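Local coordinates for mitochondrial edited mRNA stability factor 1 (Trypanosoma brucei, PDB 6NL1), which probably acts as a nudix-family enzyme that processes the 5' ends of mitochondrial mRNAs and binds RNA, at residues 303-317 with 332-344. Sequence-based numbering, arbitrary orientation.
Sequences VEGPQVVPLQYMRNW and AWAQLADPATGCA. With SO4 (sulfate ion), chain E.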
ATOM      1  N   VAL A 303     -11.855 -15.611  13.462  1.00 41.44           N
ATOM      2  CA  VAL A 303     -10.780 -14.947  12.744  1.00 33.37           C
ATOM      3  C   VAL A 303      -9.482 -15.732  12.934  1.00 38.13           C
ATOM      4  O   VAL A 303      -9.065 -15.986  14.059  1.00 40.11           O
ATOM      5  CB  VAL A 303     -10.579 -13.528  13.275  1.00 34.57           C
ATOM      6  CG1 VAL A 303      -9.478 -12.824  12.495  1.00 35.24           C
ATOM      7  CG2 VAL A 303     -11.895 -12.751  13.224  1.00 37.21           C
ATOM      8  N   GLU A 304      -8.844 -16.117  11.840  1.00 39.62           N
ATOM      9  CA  GLU A 304      -7.616 -16.894  11.940  1.00 38.16           C
ATOM     10  C   GLU A 304      -6.361 -16.027  11.959  1.00 43.28           C
ATOM     11  O   GLU A 304      -5.380 -16.376  12.603  1.00 46.79           O
ATOM     12  CB  GLU A 304      -7.544 -17.930  10.823  1.00 40.65           C
ATOM     13  CG  GLU A 304      -8.661 -18.958  10.911  1.00 57.81           C
ATOM     14  CD  GLU A 304      -8.395 -20.174  10.063  1.00106.32           C
ATOM     15  OE1 GLU A 304      -8.103 -21.241  10.644  1.00127.00           O
ATOM     16  OE2 GLU A 304      -8.478 -20.065   8.820  1.00115.47           O
ATOM     17  N   GLY A 305      -6.399 -14.889  11.271  1.00 31.95           N
ATOM     18  CA  GLY A 305      -5.217 -14.057  11.151  1.00 30.17           C
ATOM     19  C   GLY A 305      -4.533 -14.282   9.815  1.00 31.46           C
ATOM     20  O   GLY A 305      -5.054 -14.991   8.959  1.00 32.16           O
ATOM     21  N   PRO A 306      -3.355 -13.675   9.629  1.00 27.89           N
ATOM     22  CA  PRO A 306      -2.627 -13.685   8.356  1.00 30.99           C
ATOM     23  C   PRO A 306      -2.322 -15.093   7.852  1.00 39.47           C
ATOM     24  O   PRO A 306      -1.869 -15.944   8.608  1.00 32.74           O
ATOM     25  CB  PRO A 306      -1.330 -12.936   8.690  1.00 28.96           C
ATOM     26  CG  PRO A 306      -1.708 -12.034   9.803  1.00 33.73           C
ATOM     27  CD  PRO A 306      -2.700 -12.812  10.627  1.00 34.89           C
ATOM     28  N   GLN A 307      -2.588 -15.312   6.570  1.00 35.28           N
ATOM     29  CA  GLN A 307      -2.345 -16.581   5.913  1.00 35.45           C
ATOM     30  C   GLN A 307      -1.097 -16.449   5.060  1.00 41.83           C
ATOM     31  O   GLN A 307      -0.486 -17.436   4.672  1.00 40.82           O
ATOM     32  CB  GLN A 307      -3.539 -16.935   5.026  1.00 29.33           C
ATOM     33  CG  GLN A 307      -4.845 -16.966   5.790  1.00 34.28           C
ATOM     34  CD  GLN A 307      -4.832 -18.042   6.850  1.00 40.43           C
ATOM     35  OE1 GLN A 307      -4.670 -19.215   6.535  1.00 42.39           O
ATOM     36  NE2 GLN A 307      -4.969 -17.651   8.112  1.00 34.50           N
ATOM     37  N   VAL A 308      -0.733 -15.210   4.772  1.00 35.48           N
ATOM     38  CA  VAL A 308       0.401 -14.902   3.921  1.00 35.57           C
ATOM     39  C   VAL A 308       1.335 -13.971   4.688  1.00 38.01           C
ATOM     40  O   VAL A 308       0.883 -12.997   5.283  1.00 32.74           O
ATOM     41  CB  VAL A 308      -0.078 -14.220   2.632  1.00 32.60           C
ATOM     42  CG1 VAL A 308       1.101 -13.756   1.778  1.00 34.59           C
ATOM     43  CG2 VAL A 308      -0.983 -15.171   1.852  1.00 36.55           C
ATOM     44  N   VAL A 309       2.628 -14.298   4.690  1.00 43.25           N
ATOM     45  CA  VAL A 309       3.653 -13.589   5.471  1.00 23.31           C
ATOM     46  C   VAL A 309       3.217 -13.191   6.897  1.00 30.34           C
ATOM     47  O   VAL A 309       3.335 -12.038   7.305  1.00 32.29           O
ATOM     48  CB  VAL A 309       4.255 -12.379   4.700  1.00 42.77           C
ATOM     49  CG1 VAL A 309       4.947 -12.857   3.419  1.00 35.63           C
ATOM     50  CG2 VAL A 309       3.198 -11.338   4.386  1.00 35.14           C
ATOM     51  N   PRO A 310       2.746 -14.172   7.670  1.00 28.51           N
ATOM     52  CA  PRO A 310       2.248 -13.928   9.027  1.00 23.70           C
ATOM     53  C   PRO A 310       3.260 -13.242   9.952  1.00 29.57           C
ATOM     54  O   PRO A 310       2.841 -12.591  10.909  1.00 39.20           O
ATOM     55  CB  PRO A 310       1.890 -15.335   9.534  1.00 34.81           C
ATOM     56  CG  PRO A 310       2.673 -16.280   8.650  1.00 32.19           C
ATOM     57  CD  PRO A 310       2.741 -15.607   7.316  1.00 30.65           C
ATOM     58  N   LEU A 311       4.555 -13.363   9.677  1.00 33.52           N
ATOM     59  CA  LEU A 311       5.580 -12.792  10.565  1.00 33.48           C
ATOM     60  C   LEU A 311       5.771 -11.294  10.345  1.00 29.89           C
ATOM     61  O   LEU A 311       6.465 -10.626  11.109  1.00 39.06           O
ATOM     62  CB  LEU A 311       6.923 -13.519  10.411  1.00 43.34           C
ATOM     63  CG  LEU A 311       6.974 -14.954  10.949  1.00 58.32           C
ATOM     64  CD1 LEU A 311       8.264 -15.651  10.528  1.00 46.36           C
ATOM     65  CD2 LEU A 311       6.785 -14.992  12.472  1.00 35.54           C
ATOM     66  N   GLN A 312       5.152 -10.773   9.294  1.00 24.59           N
ATOM     67  CA  GLN A 312       5.136  -9.335   9.078  1.00 32.15           C
ATOM     68  C   GLN A 312       4.052  -8.620   9.890  1.00 34.52           C
ATOM     69  O   GLN A 312       3.833  -7.432   9.701  1.00 37.41           O
ATOM     70  CB  GLN A 312       4.965  -9.032   7.589  1.00 35.99           C
ATOM     71  CG  GLN A 312       6.214  -9.373   6.768  1.00 49.31           C
ATOM     72  CD  GLN A 312       6.070  -9.024   5.297  1.00 62.08           C
ATOM     73  OE1 GLN A 312       5.303  -8.126   4.924  1.00 60.24           O
ATOM     74  NE2 GLN A 312       6.803  -9.743   4.450  1.00 59.65           N
ATOM     75  N   TYR A 313       3.378  -9.336  10.790  1.00 26.73           N
ATOM     76  CA  TYR A 313       2.310  -8.731  11.590  1.00 32.98           C
ATOM     77  C   TYR A 313       2.582  -8.955  13.068  1.00 28.73           C
ATOM     78  O   TYR A 313       3.163  -9.965  13.431  1.00 32.64           O
ATOM     79  CB  TYR A 313       0.944  -9.323  11.210  1.00 17.96           C
ATOM     80  CG  TYR A 313       0.593  -9.090   9.769  1.00 26.76           C
ATOM     81  CD1 TYR A 313       1.031  -9.967   8.787  1.00 22.69           C
ATOM     82  CD2 TYR A 313      -0.158  -7.981   9.380  1.00 22.05           C
ATOM     83  CE1 TYR A 313       0.732  -9.760   7.458  1.00 24.41           C
ATOM     84  CE2 TYR A 313      -0.463  -7.762   8.035  1.00 29.16           C
ATOM     85  CZ  TYR A 313      -0.004  -8.661   7.082  1.00 24.69           C
ATOM     86  OH  TYR A 313      -0.290  -8.481   5.752  1.00 28.70           O
ATOM     87  N   MET A 314       2.162  -8.025  13.924  1.00 29.98           N
ATOM     88  CA  MET A 314       2.309  -8.248  15.362  1.00 25.01           C
ATOM     89  C   MET A 314       1.495  -9.452  15.770  1.00 26.65           C
ATOM     90  O   MET A 314       0.297  -9.532  15.479  1.00 40.67           O
ATOM     91  CB  MET A 314       1.854  -7.044  16.182  1.00 26.28           C
ATOM     92  CG  MET A 314       2.765  -5.858  16.132  1.00 23.82           C
ATOM     93  SD  MET A 314       2.224  -4.574  17.300  1.00 32.27           S
ATOM     94  CE  MET A 314       2.660  -5.337  18.874  1.00 26.71           C
ATOM     95  N   ARG A 315       2.145 -10.388  16.451  1.00 26.69           N
ATOM     96  CA  ARG A 315       1.489 -11.599  16.934  1.00 30.71           C
ATOM     97  C   ARG A 315       2.266 -12.096  18.140  1.00 29.48           C
ATOM     98  O   ARG A 315       3.454 -11.817  18.256  1.00 29.52           O
ATOM     99  CB  ARG A 315       1.470 -12.678  15.837  1.00 33.52           C
ATOM    100  CG  ARG A 315       0.524 -12.363  14.670  1.00 49.39           C
ATOM    101  CD  ARG A 315       0.588 -13.411  13.553  1.00 42.55           C
ATOM    102  NE  ARG A 315       0.279 -14.759  14.043  1.00 49.86           N
ATOM    103  CZ  ARG A 315       1.199 -15.647  14.416  1.00 37.71           C
ATOM    104  NH1 ARG A 315       2.488 -15.339  14.349  1.00 36.66           N
ATOM    105  NH2 ARG A 315       0.830 -16.845  14.850  1.00 44.48           N
ATOM    106  N   ASN A 316       1.603 -12.831  19.029  1.00 26.16           N
ATOM    107  CA  ASN A 316       2.276 -13.437  20.177  1.00 31.51           C
ATOM    108  C   ASN A 316       3.171 -12.480  20.967  1.00 35.86           C
ATOM    109  O   ASN A 316       4.283 -12.836  21.341  1.00 40.35           O
ATOM    110  CB  ASN A 316       3.109 -14.642  19.717  1.00 28.07           C
ATOM    111  CG  ASN A 316       2.257 -15.758  19.166  1.00 29.50           C
ATOM    112  OD1 ASN A 316       1.272 -16.153  19.778  1.00 36.88           O
ATOM    113  ND2 ASN A 316       2.621 -16.260  17.992  1.00 28.57           N
ATOM    114  N   TRP A 317       2.695 -11.263  21.206  1.00 30.78           N
ATOM    115  CA  TRP A 317       3.399 -10.322  22.075  1.00 30.95           C
ATOM    116  C   TRP A 317       3.178 -10.737  23.532  1.00 35.00           C
ATOM    117  O   TRP A 317       2.371 -11.626  23.810  1.00 37.59           O
ATOM    118  CB  TRP A 317       2.849  -8.905  21.860  1.00 27.78           C
ATOM    119  CG  TRP A 317       1.348  -8.866  21.979  1.00 29.98           C
ATOM    120  CD1 TRP A 317       0.620  -8.760  23.125  1.00 35.31           C
ATOM    121  CD2 TRP A 317       0.396  -8.972  20.908  1.00 27.22           C
ATOM    122  NE1 TRP A 317      -0.732  -8.778  22.837  1.00 33.42           N
ATOM    123  CE2 TRP A 317      -0.895  -8.910  21.486  1.00 25.44           C
ATOM    124  CE3 TRP A 317       0.509  -9.121  19.522  1.00 30.85           C
ATOM    125  CZ2 TRP A 317      -2.064  -8.990  20.722  1.00 33.25           C
ATOM    126  CZ3 TRP A 317      -0.658  -9.195  18.760  1.00 33.43           C
ATOM    127  CH2 TRP A 317      -1.924  -9.130  19.365  1.00 30.42           C
ATOM    128  N   ALA A 332      -4.043  -0.291  24.304  1.00 26.53           N
ATOM    129  CA  ALA A 332      -5.347  -0.709  23.801  1.00 29.81           C
ATOM    130  C   ALA A 332      -5.192  -2.046  23.064  1.00 36.56           C
ATOM    131  O   ALA A 332      -6.038  -2.926  23.164  1.00 30.63           O
ATOM    132  CB  ALA A 332      -5.925   0.352  22.873  1.00 26.20           C
ATOM    133  N   TRP A 333      -4.100  -2.186  22.320  1.00 25.49           N
ATOM    134  CA  TRP A 333      -3.815  -3.418  21.590  1.00 26.87           C
ATOM    135  C   TRP A 333      -3.631  -4.594  22.549  1.00 29.12           C
ATOM    136  O   TRP A 333      -4.163  -5.682  22.323  1.00 30.95           O
ATOM    137  CB  TRP A 333      -2.568  -3.233  20.719  1.00 28.63           C
ATOM    138  CG  TRP A 333      -2.390  -4.287  19.676  1.00 25.76           C
ATOM    139  CD1 TRP A 333      -1.460  -5.280  19.667  1.00 25.60           C
ATOM    140  CD2 TRP A 333      -3.172  -4.455  18.483  1.00 22.06           C
ATOM    141  NE1 TRP A 333      -1.610  -6.059  18.545  1.00 31.00           N
ATOM    142  CE2 TRP A 333      -2.654  -5.575  17.802  1.00 29.83           C
ATOM    143  CE3 TRP A 333      -4.257  -3.767  17.927  1.00 34.31           C
ATOM    144  CZ2 TRP A 333      -3.185  -6.028  16.595  1.00 40.53           C
ATOM    145  CZ3 TRP A 333      -4.780  -4.213  16.725  1.00 34.43           C
ATOM    146  CH2 TRP A 333      -4.240  -5.331  16.071  1.00 29.42           C
ATOM    147  N   ALA A 334      -2.879  -4.379  23.623  1.00 26.61           N
ATOM    148  CA  ALA A 334      -2.655  -5.444  24.603  1.00 26.27           C
ATOM    149  C   ALA A 334      -3.987  -5.849  25.225  1.00 30.25           C
ATOM    150  O   ALA A 334      -4.228  -7.007  25.546  1.00 30.94           O
ATOM    151  CB  ALA A 334      -1.685  -4.975  25.686  1.00 26.92           C
ATOM    152  N   GLN A 335      -4.861  -4.874  25.380  1.00 32.37           N
ATOM    153  CA  GLN A 335      -6.147  -5.099  26.017  1.00 37.39           C
ATOM    154  C   GLN A 335      -7.110  -5.844  25.092  1.00 39.51           C
ATOM    155  O   GLN A 335      -7.805  -6.753  25.522  1.00 33.37           O
ATOM    156  CB  GLN A 335      -6.730  -3.743  26.407  1.00 33.95           C
ATOM    157  CG  GLN A 335      -7.973  -3.754  27.257  1.00 79.77           C
ATOM    158  CD  GLN A 335      -8.403  -2.334  27.603  1.00110.45           C
ATOM    159  OE1 GLN A 335      -9.597  -2.031  27.687  1.00102.68           O
ATOM    160  NE2 GLN A 335      -7.420  -1.450  27.790  1.00 80.45           N
ATOM    161  N   LEU A 336      -7.125  -5.474  23.814  1.00 32.40           N
ATOM    162  CA  LEU A 336      -8.188  -5.904  22.909  1.00 32.57           C
ATOM    163  C   LEU A 336      -7.778  -6.918  21.843  1.00 36.91           C
ATOM    164  O   LEU A 336      -8.610  -7.688  21.368  1.00 31.53           O
ATOM    165  CB  LEU A 336      -8.789  -4.678  22.211  1.00 26.71           C
ATOM    166  CG  LEU A 336      -9.520  -3.685  23.117  1.00 40.24           C
ATOM    167  CD1 LEU A 336      -9.855  -2.428  22.337  1.00 29.59           C
ATOM    168  CD2 LEU A 336     -10.785  -4.322  23.722  1.00 30.84           C
ATOM    169  N   ALA A 337      -6.514  -6.908  21.439  1.00 25.73           N
ATOM    170  CA  ALA A 337      -6.096  -7.779  20.346  1.00 24.58           C
ATOM    171  C   ALA A 337      -5.811  -9.206  20.814  1.00 33.47           C
ATOM    172  O   ALA A 337      -5.441  -9.437  21.964  1.00 32.10           O
ATOM    173  CB  ALA A 337      -4.893  -7.195  19.623  1.00 25.25           C
ATOM    174  N   ASP A 338      -6.010 -10.158  19.912  1.00 26.83           N
ATOM    175  CA  ASP A 338      -5.741 -11.558  20.203  1.00 26.69           C
ATOM    176  C   ASP A 338      -4.337 -11.892  19.703  1.00 28.19           C
ATOM    177  O   ASP A 338      -4.076 -11.844  18.503  1.00 27.26           O
ATOM    178  CB  ASP A 338      -6.777 -12.451  19.513  1.00 27.48           C
ATOM    179  CG  ASP A 338      -6.604 -13.922  19.850  1.00 35.84           C
ATOM    180  OD1 ASP A 338      -5.530 -14.307  20.353  1.00 46.24           O
ATOM    181  OD2 ASP A 338      -7.553 -14.696  19.611  1.00 47.98           O
ATOM    182  N   PRO A 339      -3.424 -12.213  20.629  1.00 39.02           N
ATOM    183  CA  PRO A 339      -2.031 -12.461  20.242  1.00 39.36           C
ATOM    184  C   PRO A 339      -1.871 -13.634  19.267  1.00 34.81           C
ATOM    185  O   PRO A 339      -0.895 -13.662  18.520  1.00 34.74           O
ATOM    186  CB  PRO A 339      -1.323 -12.725  21.582  1.00 39.42           C
ATOM    187  CG  PRO A 339      -2.412 -12.964  22.579  1.00 40.26           C
ATOM    188  CD  PRO A 339      -3.636 -12.284  22.088  1.00 34.94           C
ATOM    189  N   ALA A 340      -2.819 -14.566  19.248  1.00 36.39           N
ATOM    190  CA  ALA A 340      -2.738 -15.696  18.316  1.00 42.09           C
ATOM    191  C   ALA A 340      -3.127 -15.316  16.889  1.00 40.56           C
ATOM    192  O   ALA A 340      -2.700 -15.960  15.939  1.00 46.55           O
ATOM    193  CB  ALA A 340      -3.580 -16.878  18.803  1.00 29.97           C
ATOM    194  N   THR A 341      -3.937 -14.274  16.732  1.00 34.84           N
ATOM    195  CA  THR A 341      -4.416 -13.898  15.401  1.00 33.57           C
ATOM    196  C   THR A 341      -3.827 -12.586  14.900  1.00 33.80           C
ATOM    197  O   THR A 341      -3.834 -12.326  13.702  1.00 37.59           O
ATOM    198  CB  THR A 341      -5.951 -13.788  15.346  1.00 26.19           C
ATOM    199  OG1 THR A 341      -6.386 -12.695  16.167  1.00 33.02           O
ATOM    200  CG2 THR A 341      -6.597 -15.079  15.830  1.00 32.81           C
ATOM    201  N   GLY A 342      -3.320 -11.764  15.817  1.00 28.36           N
ATOM    202  CA  GLY A 342      -2.842 -10.442  15.453  1.00 22.70           C
ATOM    203  C   GLY A 342      -3.979  -9.511  15.049  1.00 31.72           C
ATOM    204  O   GLY A 342      -3.759  -8.504  14.378  1.00 34.41           O
ATOM    205  N   CYS A 343      -5.201  -9.839  15.463  1.00 29.30           N
ATOM    206  CA  CYS A 343      -6.356  -9.006  15.122  1.00 31.71           C
ATOM    207  C   CYS A 343      -7.096  -8.501  16.356  1.00 32.43           C
ATOM    208  O   CYS A 343      -7.081  -9.151  17.403  1.00 29.17           O
ATOM    209  CB  CYS A 343      -7.322  -9.775  14.220  1.00 32.67           C
ATOM    210  SG  CYS A 343      -6.644 -10.210  12.605  1.00 33.92           S
ATOM    211  N   ALA A 344      -7.731  -7.335  16.216  1.00 28.98           N
ATOM    212  CA  ALA A 344      -8.576  -6.747  17.254  1.00 23.98           C
ATOM    213  C   ALA A 344      -9.853  -6.159  16.657  1.00 32.57           C
ATOM    214  O   ALA A 344      -9.835  -5.627  15.542  1.00 30.22           O
ATOM    215  CB  ALA A 344      -7.812  -5.646  18.007  1.00 22.16           C
TER
HETATM  216  S   SO4 E 404     -10.318 -11.220  17.154  1.00111.37           S
HETATM  217  O1  SO4 E 404     -11.494 -11.999  17.545  1.00140.34           O
HETATM  218  O2  SO4 E 404      -9.235 -12.108  16.723  1.00 60.45           O
HETATM  219  O3  SO4 E 404     -10.682 -10.343  16.046  1.00125.18           O
HETATM  220  O4  SO4 E 404      -9.885 -10.418  18.296  1.00 96.07           O
HETATM  221  O   HOH W   1      -1.269  -7.754  13.577  1.00 36.23           O
HETATM  222  O   HOH W   2      -3.388  -9.012  24.087  1.00 40.07           O
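This is a packing contact between a loop and a turn, built round W317, P339 and W333. It joins the long loop after strand 290-296 to the end of helix 328-336 and the turn leading into strand 343-346. The indole of W317 lies between two partners. P339 CA sits over one face, 3.6 Å from the centroid of the six-membered ring, a CH-pi contact. W333 NE1 lies over the opposite face, toward its rim, 3.2 Å from W317 CH2; the two rings meet obliquely, their planes at 50°. CG of W317 lies between the backbone N and the carbonyl carbon (chi1 52°), which lays the ring across the proline. W317 NE1 donates to a water in the plane of its ring. That water also donates to A334 O and A337 O, so it ties the indole to the end of the helix. One direct hydrogen bond crosses the contact, N316 N to P339 O at 2.7 Å and nearly straight (163°). The turn itself is shaped by an Asx turn, D338 OD1 accepting from A340 N, and an ST turn, T341 OG1 accepting from C343 N. D338 O also takes bonds from T341 N and G342 N. The contact belongs to the nudix part of the chain and lies away from the residues that bind GDP in another structure of this protein. M314 SD makes an oblique Met-aromatic contact with W333, 4.8 Å from the centroid of its five-membered ring. R221 adds a cation-pi contact to W333. At the other end, T341 CG2 touches V303 O at 3.2 Å. T341 OG1 donates to a sulfate, probably from the crystallisation liquor. G305 CA rests 3.4 Å from T341 O, a CA-H...O contact.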